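Local coordinates for kinetochore protein Mis16 (Schizosaccharomyces japonicus, PDB 4XYH), which binds histone H4 and the CENP-A chaperone Scm3, and probably acts in depositing CENP-A at centromeres, at residues A399-A402 with I406-I409. Sequence-based numbering, arbitrary orientation.
Sequences ASLA and ILQI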
ATOM      1  N   ALA A 399      -4.492  -7.730   5.474  1.00 15.22           N
ATOM      2  CA  ALA A 399      -4.281  -6.831   6.584  1.00 17.17           C
ATOM      3  C   ALA A 399      -4.708  -5.437   6.138  1.00 20.32           C
ATOM      4  O   ALA A 399      -4.415  -5.028   5.009  1.00 18.98           O
ATOM      5  CB  ALA A 399      -2.808  -6.844   7.027  1.00 14.37           C
ATOM      6  N   SER A 400      -5.402  -4.711   7.011  1.00 18.66           N
ATOM      7  CA  SER A 400      -5.780  -3.332   6.706  1.00 20.38           C
ATOM      8  C   SER A 400      -5.701  -2.453   7.949  1.00 17.18           C
ATOM      9  O   SER A 400      -5.956  -2.909   9.063  1.00 21.02           O
ATOM     10  CB  SER A 400      -7.188  -3.270   6.091  1.00 20.80           C
ATOM     11  OG  SER A 400      -8.143  -3.987   6.865  1.00 20.92           O
ATOM     12  N   LEU A 401      -5.331  -1.198   7.729  1.00 17.13           N
ATOM     13  CA  LEU A 401      -5.137  -0.198   8.781  1.00 25.14           C
ATOM     14  C   LEU A 401      -6.070   0.972   8.595  1.00 24.62           C
ATOM     15  O   LEU A 401      -6.333   1.382   7.465  1.00 23.14           O
ATOM     16  CB  LEU A 401      -3.714   0.358   8.767  1.00 26.25           C
ATOM     17  CG  LEU A 401      -2.514  -0.451   9.211  1.00 27.29           C
ATOM     18  CD1 LEU A 401      -1.290   0.296   8.720  1.00 25.19           C
ATOM     19  CD2 LEU A 401      -2.528  -0.568  10.723  1.00 23.91           C
ATOM     20  N   ALA A 402      -6.528   1.540   9.702  1.00 26.61           N
ATOM     21  CA  ALA A 402      -7.347   2.739   9.637  1.00 30.75           C
ATOM     22  C   ALA A 402      -6.765   3.799  10.563  1.00 29.41           C
ATOM     23  O   ALA A 402      -5.904   3.492  11.390  1.00 28.85           O
ATOM     24  CB  ALA A 402      -8.799   2.426   9.995  1.00 23.30           C
ATOM     25  N   ILE A 406      -6.370   1.203  14.549  1.00 28.90           N
ATOM     26  CA  ILE A 406      -6.836  -0.169  14.418  1.00 28.65           C
ATOM     27  C   ILE A 406      -6.180  -0.902  13.260  1.00 25.65           C
ATOM     28  O   ILE A 406      -6.216  -0.432  12.118  1.00 30.39           O
ATOM     29  CB  ILE A 406      -8.366  -0.221  14.235  1.00 29.37           C
ATOM     30  CG1 ILE A 406      -9.055   0.191  15.529  1.00 28.83           C
ATOM     31  CG2 ILE A 406      -8.809  -1.622  13.877  1.00 27.51           C
ATOM     32  CD1 ILE A 406      -8.672  -0.676  16.691  1.00 28.00           C
ATOM     33  N   LEU A 407      -5.562  -2.039  13.570  1.00 21.81           N
ATOM     34  CA  LEU A 407      -5.105  -2.984  12.564  1.00 24.85           C
ATOM     35  C   LEU A 407      -6.074  -4.169  12.499  1.00 26.00           C
ATOM     36  O   LEU A 407      -6.414  -4.755  13.517  1.00 20.64           O
ATOM     37  CB  LEU A 407      -3.689  -3.479  12.867  1.00 22.73           C
ATOM     38  CG  LEU A 407      -3.249  -4.705  12.054  1.00 23.95           C
ATOM     39  CD1 LEU A 407      -3.176  -4.376  10.574  1.00 21.13           C
ATOM     40  CD2 LEU A 407      -1.911  -5.262  12.542  1.00 25.37           C
ATOM     41  N   GLN A 408      -6.526  -4.515  11.302  1.00 20.49           N
ATOM     42  CA  GLN A 408      -7.387  -5.680  11.161  1.00 22.84           C
ATOM     43  C   GLN A 408      -6.794  -6.677  10.185  1.00 22.28           C
ATOM     44  O   GLN A 408      -6.303  -6.308   9.114  1.00 21.06           O
ATOM     45  CB  GLN A 408      -8.794  -5.279  10.711  1.00 21.65           C
ATOM     46  CG  GLN A 408      -9.746  -5.080  11.850  1.00 26.37           C
ATOM     47  CD  GLN A 408     -11.050  -4.421  11.437  1.00 29.94           C
ATOM     48  OE1 GLN A 408     -11.333  -4.239  10.243  1.00 23.37           O
ATOM     49  NE2 GLN A 408     -11.852  -4.044  12.434  1.00 23.22           N
ATOM     50  N   ILE A 409      -6.838  -7.941  10.588  1.00 22.04           N
ATOM     51  CA  ILE A 409      -6.414  -9.057   9.774  1.00 19.63           C
ATOM     52  C   ILE A 409      -7.628  -9.945   9.542  1.00 23.91           C
ATOM     53  O   ILE A 409      -8.186 -10.504  10.482  1.00 23.83           O
ATOM     54  CB  ILE A 409      -5.272  -9.834  10.447  1.00 23.01           C
ATOM     55  CG1 ILE A 409      -4.072  -8.902  10.626  1.00 25.03           C
ATOM     56  CG2 ILE A 409      -4.880 -11.067   9.623  1.00 19.45           C
ATOM     57  CD1 ILE A 409      -2.876  -9.547  11.286  1.00 26.83           C
TER
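With chi1 at 167°, Leu407 sets its CG opposite the backbone N, and the next torsion leaves CD1 above the gap between the strands, 3.5 Å from the carbonyl O of Ser400. Leu401 turns the other way, CG opposite its carbonyl carbon (chi1 -72°), and leans back across the gap until its CD2 lies 3.8 Å from Leu407 CB; the two isobutyl groups meet at a slant. On the same face the small CB of Ala399 faces both Leu407 CD1 and Ile409 CG1 across the gap, each 4.3 Å away. Val56 and Trp58 of strand 56-58 and Leu75 of strand 70-77 pack against this apolar surface.

The opposite face is polar. Ser400 OG stands beside Gln408 CB at 4.1 Å but is hydrogen-bonded to His381, outside the hairpin, and to Trp410 NE1, further along strand 406-412. The extended chain of Gln408 carries its amide away from the sheet, where OE1 bonds His378 NE2 and NE2 bonds Gly380 O, both beyond the hairpin.

Between the faces, Ser400 and Gln408 form the hydrogen-bonded pair: Ser400 N reaches Gln408 O at 2.8 Å, and Gln408 N returns an almost straight bond (175°) to Ser400 O. Ala402 N adds a longer one, 3.1 Å, to Ile406 O near the turn. Residues 399-402 and 406-409 are adjacent antiparallel strands of a beta hairpin, flanked by strands 385-390 and 41-48; the N-terminal strand 41-48 supplies the outer strand of this last four-stranded blade, the velcro-like closure typical of WD40 beta-propellers.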